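Side-chain contacts in putative c-1-tetrahydrofolate synthase, cytoplasmic (Leishmania major, PDB 4A26), which probably catalyses NAD(P)-dependent oxidation of 5,10-methylenetetrahydrofolate and hydrolysis of the resulting methenyl form, interconverting folate one-carbon units as a homodimer: residues L57-A62 and S69-L74; P180-L185 and A190-V195; A16-E21 and L156-I161. All blocks are in the same frame, centred on the assembly; numbering follows the deposited sequence.

Contact 1 of 3, residues L57-A62 and S69-L74; sequences LKHKAA and SFNVEL
His59 reaches from helix 57-62 to strand 69-74, and its imidazole comes obliquely against two side chains of one strand face, those of Ser69 and Asn71. On its ND1 side stands the Ser69 hydroxyl, with OG 2.5 Å from His59 ND1 and 3.1 Å from His59 CG. With CG beside the backbone N and anti to the carbonyl carbon (chi1 -70°), the histidine side chain extends off the helix toward the strand. Asn71 crosses it at about a right angle, and its amide plane is turned 52° from the imidazole, so the two flat groups do not stack. Across the contact, Asn71 CB lies 3.9 Å from His59 NE2, a nitrogen that is hydrogen-bonded to Ser42 OG on the next strand; the same hydroxyl is weakly bonded to Asn71 OD1, so the amide and the ring share a partner that ties the imidazole to the sheet. Ala62 adds a methyl, its CB 4.4 Å from Ser69 OG. Helix and strand run nearly antiparallel (161°), as the second half of a beta-alpha-beta unit in the catalytic domain. Strand 68-74 is an outer strand bonded along strand 39-45, helix 80-91 packs on Val72 and Leu74, and helix 279-297 covers Ala61 and Ala62.

Contact 2 of 3, residues P180-L185 and A190-V195; sequences PVAALL and ATVTIV
Ala190 and Leu185 close the turn between helix 180-185 and strand 191-195, the helix-to-strand return of a beta-alpha-beta unit in the Rossmann-type NAD(P)-binding domain. Ala190 N donates to Leu185 O (2.9 Å, N-H...O angle 155°), while the Ala190 methyl leans on that same carbonyl and stands 4.3 Å from Leu185 CB. Thr191 turns its side chain from the helix, and its OG1 is hydrogen-bonded to Thr199 OG1 of the second subunit. Val192 points back and straddles one helical turn: CG2 touches Leu185 CB at 3.9 Å, and CG1 comes 4.0 Å from Ala182 CB. With CG1 anti to the backbone N (chi1 -165°), both methyls also lie against the Ala182 carbonyl, Val192 CG2 3.5 Å from Ala182 O. Thr193 again faces outward, its OG1 hydrogen-bonded to Thr193 OG1 of the second subunit, whose strand pairs antiparallel here and continues the sheet across the dimer interface. Ile194 starts off to one side, but its longer branch bends in to the helix. A small residue receives it: the Ala182 methyl meets both carbons of that branch, Ile194 CG1 and CD1, each 3.5 Å from Ala182 CB.

Contact 3 of 3, residues A16-E21 and L156-I161; sequences AAIRSE and LKRCGI
Ile18 and Arg158 have the closest backbones of helix 16-21 and segment 156-161, yet their CA atoms are 10.4 Å apart, so one long side chain spans most of the gap. Arg158 is that chain. It leaves its helix with CG beside the backbone N (chi1 -80°), runs extended from CG to NE and delivers its guanidinium to the surface of the other helix. Glu21 meets it from the opposite direction, its own chain extended beyond CG. The salt bridge is made at one terminal nitrogen: Arg158 NH2 donates to Glu21 OE2 at 2.6 Å, with a bent N-H...O angle of 131°, through the syn lone pair of that oxygen. Glu21 OE1 is also near, 2.8 Å from Arg158 NH2, so the carboxylate straddles a single nitrogen instead of pairing side by side with two. It approaches near the guanidinium edge, the two planes lying 25° apart. Over one face of the guanidinium passes Ile18, whose CG1 is 3.8 Å from Arg158 NE, and the Ala17 methyl comes up to Arg158 NH1 at 4.3 Å. The contact bridges the two domains, linking a helix of the catalytic domain to helix 147-159 of the Rossmann-type NAD(P)-binding domain. A Schellman motif follows in the same segment: Gly160 takes positive phi, Gly160 N bonds back to Lys157 O, and Ile161 N to Leu156 O. On either side of Gly160, Cys159 and Ile161 pack on Trp269 of strand 269-271, and Lys157 forms a salt bridge with Glu188.

Overall arrangement
Contacts 1 and 2 are the same piece of architecture in different domains: each sets the helix of a beta-alpha-beta unit against its following strand, outermost in the sheet of its own chain; in contact 2 the second subunit continues that sheet. Contact 1 lies near the surface of the catalytic domain and uses polar side chains round a ring; contact 2 is buried and apolar. Their centres lie 32 Å apart. Contact 3, partly buried, joins the two domains across 134 intervening residues, contact 1 among them, with an ion pair beside a little apolar packing. It touches contact 2 where Leu156 CD1 meets Leu185 CD2 (3.9 Å); its nearest atoms are about 5 Å from contact 1.

Contact 1 of 3, residues L57-A62 and S69-L74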
# COMPACT_ATOMS: atom_id res chain seq x y z
N LEU A 57 4.73 29.68 3.30
CA LEU A 57 5.75 29.12 2.40
C LEU A 57 5.16 28.37 1.21
O LEU A 57 5.66 28.50 0.10
CB LEU A 57 6.69 28.18 3.16
CG LEU A 57 7.77 28.80 4.06
CD1 LEU A 57 8.56 27.69 4.74
CD2 LEU A 57 8.70 29.72 3.27
N LYS A 58 4.13 27.56 1.45
CA LYS A 58 3.46 26.84 0.37
C LYS A 58 2.81 27.83 -0.60
O LYS A 58 2.93 27.66 -1.81
CB LYS A 58 2.40 25.88 0.91
CG LYS A 58 2.96 24.69 1.68
CD LYS A 58 1.85 23.87 2.31
CE LYS A 58 2.39 22.83 3.28
NZ LYS A 58 1.33 21.90 3.78
N HIS A 59 2.15 28.84 -0.06
CA HIS A 59 1.43 29.82 -0.88
C HIS A 59 2.36 30.76 -1.63
O HIS A 59 2.00 31.26 -2.70
CB HIS A 59 0.42 30.62 -0.03
CG HIS A 59 -0.76 29.82 0.42
ND1 HIS A 59 -1.41 28.93 -0.41
CD2 HIS A 59 -1.40 29.77 1.61
CE1 HIS A 59 -2.41 28.37 0.25
NE2 HIS A 59 -2.42 28.86 1.48
N LYS A 60 3.56 30.99 -1.09
CA LYS A 60 4.57 31.79 -1.79
C LYS A 60 5.11 31.00 -2.99
O LYS A 60 5.21 31.53 -4.09
CB LYS A 60 5.70 32.20 -0.84
CG LYS A 60 6.39 33.53 -1.21
CD LYS A 60 6.83 34.31 0.04
CE LYS A 60 7.17 35.78 -0.26
NZ LYS A 60 8.60 36.00 -0.67
N ALA A 61 5.43 29.72 -2.77
CA ALA A 61 5.84 28.84 -3.85
C ALA A 61 4.77 28.79 -4.95
O ALA A 61 5.09 28.83 -6.14
CB ALA A 61 6.12 27.44 -3.32
N ALA A 62 3.51 28.70 -4.54
CA ALA A 62 2.38 28.71 -5.47
C ALA A 62 2.28 30.03 -6.24
O ALA A 62 1.87 30.04 -7.40
CB ALA A 62 1.07 28.44 -4.73
N SER A 69 -4.22 30.94 -5.11
CA SER A 69 -4.06 30.48 -3.74
C SER A 69 -5.35 30.72 -2.97
O SER A 69 -5.96 31.78 -3.11
CB SER A 69 -2.89 31.22 -3.08
OG SER A 69 -2.08 30.33 -2.34
N PHE A 70 -5.76 29.75 -2.17
CA PHE A 70 -6.98 29.86 -1.39
C PHE A 70 -6.74 29.48 0.06
O PHE A 70 -6.72 28.30 0.41
CB PHE A 70 -8.08 28.99 -1.99
CG PHE A 70 -8.51 29.42 -3.35
CD1 PHE A 70 -9.47 30.41 -3.51
CD2 PHE A 70 -7.96 28.85 -4.49
CE1 PHE A 70 -9.87 30.82 -4.78
CE2 PHE A 70 -8.35 29.25 -5.75
CZ PHE A 70 -9.30 30.24 -5.90
N ASN A 71 -6.55 30.49 0.91
CA ASN A 71 -6.37 30.26 2.34
C ASN A 71 -7.68 30.49 3.09
O ASN A 71 -8.25 31.58 3.02
CB ASN A 71 -5.27 31.16 2.92
CG ASN A 71 -4.90 30.78 4.35
OD1 ASN A 71 -5.00 29.61 4.76
ND2 ASN A 71 -4.48 31.78 5.13
N VAL A 72 -8.14 29.44 3.76
CA VAL A 72 -9.30 29.52 4.64
C VAL A 72 -8.80 29.43 6.08
O VAL A 72 -8.18 28.43 6.46
CB VAL A 72 -10.28 28.37 4.37
CG1 VAL A 72 -11.45 28.42 5.33
CG2 VAL A 72 -10.76 28.41 2.93
N GLU A 73 -9.05 30.47 6.88
CA GLU A 73 -8.62 30.50 8.28
C GLU A 73 -9.81 30.46 9.23
O GLU A 73 -10.52 31.45 9.38
CB GLU A 73 -7.77 31.74 8.55
CG GLU A 73 -6.56 31.88 7.62
CD GLU A 73 -5.61 32.98 8.05
OE1 GLU A 73 -5.55 33.28 9.26
OE2 GLU A 73 -4.90 33.54 7.18
N LEU A 74 -10.01 29.30 9.86
CA LEU A 74 -11.12 29.10 10.79
C LEU A 74 -10.67 29.32 12.23
O LEU A 74 -9.50 29.08 12.55
CB LEU A 74 -11.70 27.69 10.64
CG LEU A 74 -12.22 27.30 9.25
CD1 LEU A 74 -12.64 25.85 9.24
CD2 LEU A 74 -13.38 28.20 8.83

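Contact 2 of 3, residues P180-L185 and A190-V195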
# COMPACT_ATOMS: atom_id res chain seq x y z
N PRO A 180 5.04 4.91 2.00
CA PRO A 180 4.83 5.28 0.60
C PRO A 180 6.09 5.16 -0.27
O PRO A 180 6.01 4.61 -1.36
CB PRO A 180 4.35 6.73 0.67
CG PRO A 180 4.51 7.17 2.07
CD PRO A 180 4.60 5.97 2.92
N VAL A 181 7.23 5.67 0.22
CA VAL A 181 8.46 5.65 -0.58
C VAL A 181 8.95 4.22 -0.85
O VAL A 181 9.55 3.97 -1.89
CB VAL A 181 9.62 6.46 0.07
CG1 VAL A 181 10.18 5.76 1.29
CG2 VAL A 181 10.73 6.68 -0.95
N ALA A 182 8.70 3.31 0.08
CA ALA A 182 9.05 1.90 -0.12
C ALA A 182 8.29 1.32 -1.31
O ALA A 182 8.85 0.53 -2.08
CB ALA A 182 8.78 1.09 1.13
N ALA A 183 7.03 1.71 -1.48
CA ALA A 183 6.21 1.21 -2.58
C ALA A 183 6.56 1.89 -3.90
O ALA A 183 6.45 1.28 -4.95
CB ALA A 183 4.74 1.39 -2.27
N LEU A 184 6.96 3.16 -3.84
CA LEU A 184 7.35 3.88 -5.04
C LEU A 184 8.63 3.28 -5.63
O LEU A 184 8.75 3.14 -6.84
CB LEU A 184 7.54 5.38 -4.74
CG LEU A 184 6.27 6.16 -4.36
CD1 LEU A 184 6.62 7.54 -3.80
CD2 LEU A 184 5.32 6.30 -5.55
N LEU A 185 9.57 2.91 -4.76
CA LEU A 185 10.80 2.24 -5.19
C LEU A 185 10.54 0.85 -5.78
O LEU A 185 11.20 0.45 -6.74
CB LEU A 185 11.79 2.13 -4.03
CG LEU A 185 12.47 3.43 -3.58
CD1 LEU A 185 13.41 3.15 -2.42
CD2 LEU A 185 13.23 4.08 -4.73
N ALA A 190 12.91 -1.58 -7.97
CA ALA A 190 13.96 -1.86 -7.00
C ALA A 190 13.39 -2.89 -6.04
O ALA A 190 12.19 -2.89 -5.78
CB ALA A 190 14.35 -0.59 -6.25
N THR A 191 14.23 -3.78 -5.54
CA THR A 191 13.79 -4.78 -4.59
C THR A 191 13.95 -4.17 -3.21
O THR A 191 15.06 -3.82 -2.81
CB THR A 191 14.56 -6.09 -4.76
OG1 THR A 191 14.42 -6.54 -6.12
CG2 THR A 191 14.02 -7.16 -3.83
N VAL A 192 12.84 -4.01 -2.50
CA VAL A 192 12.79 -3.16 -1.31
C VAL A 192 12.64 -3.94 -0.01
O VAL A 192 11.85 -4.88 0.07
CB VAL A 192 11.64 -2.14 -1.41
CG1 VAL A 192 11.82 -1.02 -0.38
CG2 VAL A 192 11.55 -1.56 -2.83
N THR A 193 13.42 -3.54 1.00
CA THR A 193 13.27 -4.03 2.37
C THR A 193 13.01 -2.86 3.30
O THR A 193 13.75 -1.87 3.29
CB THR A 193 14.54 -4.73 2.85
OG1 THR A 193 14.95 -5.70 1.87
CG2 THR A 193 14.31 -5.41 4.18
N ILE A 194 11.96 -2.97 4.12
CA ILE A 194 11.59 -1.90 5.04
C ILE A 194 12.06 -2.26 6.44
O ILE A 194 11.53 -3.18 7.05
CB ILE A 194 10.07 -1.64 5.04
CG1 ILE A 194 9.59 -1.29 3.63
CG2 ILE A 194 9.72 -0.51 6.00
CD1 ILE A 194 8.11 -1.54 3.41
N VAL A 195 13.07 -1.55 6.94
CA VAL A 195 13.55 -1.73 8.30
C VAL A 195 12.74 -0.84 9.25
O VAL A 195 12.38 0.29 8.88
CB VAL A 195 15.05 -1.41 8.42
CG1 VAL A 195 15.53 -1.65 9.84
CG2 VAL A 195 15.86 -2.24 7.44

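Contact 3 of 3, residues A16-E21 and L156-I161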
# COMPACT_ATOMS: atom_id res chain seq x y z
N ALA A 16 14.31 23.98 -7.25
CA ALA A 16 14.33 25.27 -7.94
C ALA A 16 14.09 25.09 -9.43
O ALA A 16 13.31 25.82 -10.03
CB ALA A 16 15.65 25.98 -7.70
N ALA A 17 14.77 24.10 -10.02
CA ALA A 17 14.57 23.76 -11.43
C ALA A 17 13.12 23.34 -11.70
O ALA A 17 12.55 23.72 -12.72
CB ALA A 17 15.52 22.65 -11.84
N ILE A 18 12.55 22.57 -10.78
CA ILE A 18 11.18 22.09 -10.91
C ILE A 18 10.17 23.24 -10.83
O ILE A 18 9.23 23.30 -11.63
CB ILE A 18 10.85 21.00 -9.87
CG1 ILE A 18 11.50 19.68 -10.27
CG2 ILE A 18 9.34 20.81 -9.74
CD1 ILE A 18 11.47 18.62 -9.20
N ARG A 19 10.36 24.16 -9.89
CA ARG A 19 9.49 25.33 -9.78
C ARG A 19 9.47 26.13 -11.08
O ARG A 19 8.41 26.60 -11.51
CB ARG A 19 9.90 26.23 -8.62
CG ARG A 19 9.58 25.65 -7.24
CD ARG A 19 9.62 26.72 -6.15
NE ARG A 19 10.94 27.33 -6.00
CZ ARG A 19 11.98 26.76 -5.38
NH1 ARG A 19 11.87 25.54 -4.86
NH2 ARG A 19 13.13 27.40 -5.29
N SER A 20 10.64 26.27 -11.71
CA SER A 20 10.75 26.95 -13.00
C SER A 20 9.98 26.21 -14.09
O SER A 20 9.30 26.84 -14.91
CB SER A 20 12.22 27.07 -13.42
OG SER A 20 12.33 27.57 -14.74
N GLU A 21 10.09 24.89 -14.10
CA GLU A 21 9.37 24.06 -15.07
C GLU A 21 7.86 24.17 -14.88
O GLU A 21 7.12 24.28 -15.86
CB GLU A 21 9.81 22.60 -14.95
CG GLU A 21 11.23 22.37 -15.43
CD GLU A 21 11.85 21.11 -14.87
OE1 GLU A 21 11.12 20.22 -14.37
OE2 GLU A 21 13.09 21.01 -14.93
N LEU A 156 16.30 10.98 -7.05
CA LEU A 156 17.07 9.90 -7.67
C LEU A 156 17.05 9.99 -9.19
O LEU A 156 18.10 10.08 -9.82
CB LEU A 156 16.53 8.53 -7.22
CG LEU A 156 16.63 8.21 -5.73
CD1 LEU A 156 15.79 7.00 -5.39
CD2 LEU A 156 18.07 7.99 -5.31
N LYS A 157 15.85 9.98 -9.77
CA LYS A 157 15.67 10.08 -11.22
C LYS A 157 16.49 11.22 -11.82
O LYS A 157 17.14 11.06 -12.85
CB LYS A 157 14.20 10.32 -11.57
CG LYS A 157 13.31 9.09 -11.45
CD LYS A 157 11.94 9.37 -12.06
CE LYS A 157 11.15 8.09 -12.32
NZ LYS A 157 10.59 7.54 -11.06
N ARG A 158 16.43 12.37 -11.16
CA ARG A 158 17.08 13.58 -11.64
C ARG A 158 18.59 13.61 -11.43
O ARG A 158 19.28 14.43 -12.04
CB ARG A 158 16.43 14.82 -11.02
CG ARG A 158 15.14 15.20 -11.71
CD ARG A 158 14.53 16.45 -11.12
NE ARG A 158 13.76 17.19 -12.11
CZ ARG A 158 14.25 18.13 -12.91
NH1 ARG A 158 15.53 18.48 -12.87
NH2 ARG A 158 13.44 18.74 -13.77
N CYS A 159 19.10 12.73 -10.58
CA CYS A 159 20.55 12.53 -10.44
C CYS A 159 21.05 11.37 -11.31
O CYS A 159 22.24 11.06 -11.30
CB CYS A 159 20.92 12.28 -8.98
SG CYS A 159 20.83 13.76 -7.97
N GLY A 160 20.14 10.75 -12.06
CA GLY A 160 20.48 9.64 -12.94
C GLY A 160 20.68 8.34 -12.18
O GLY A 160 21.23 7.38 -12.72
N ILE A 161 20.22 8.32 -10.93
CA ILE A 161 20.40 7.16 -10.07
C ILE A 161 19.40 6.08 -10.45
O ILE A 161 18.18 6.27 -10.33
CB ILE A 161 20.28 7.53 -8.58
CG1 ILE A 161 21.37 8.54 -8.21
CG2 ILE A 161 20.37 6.29 -7.71
CD1 ILE A 161 21.29 9.05 -6.79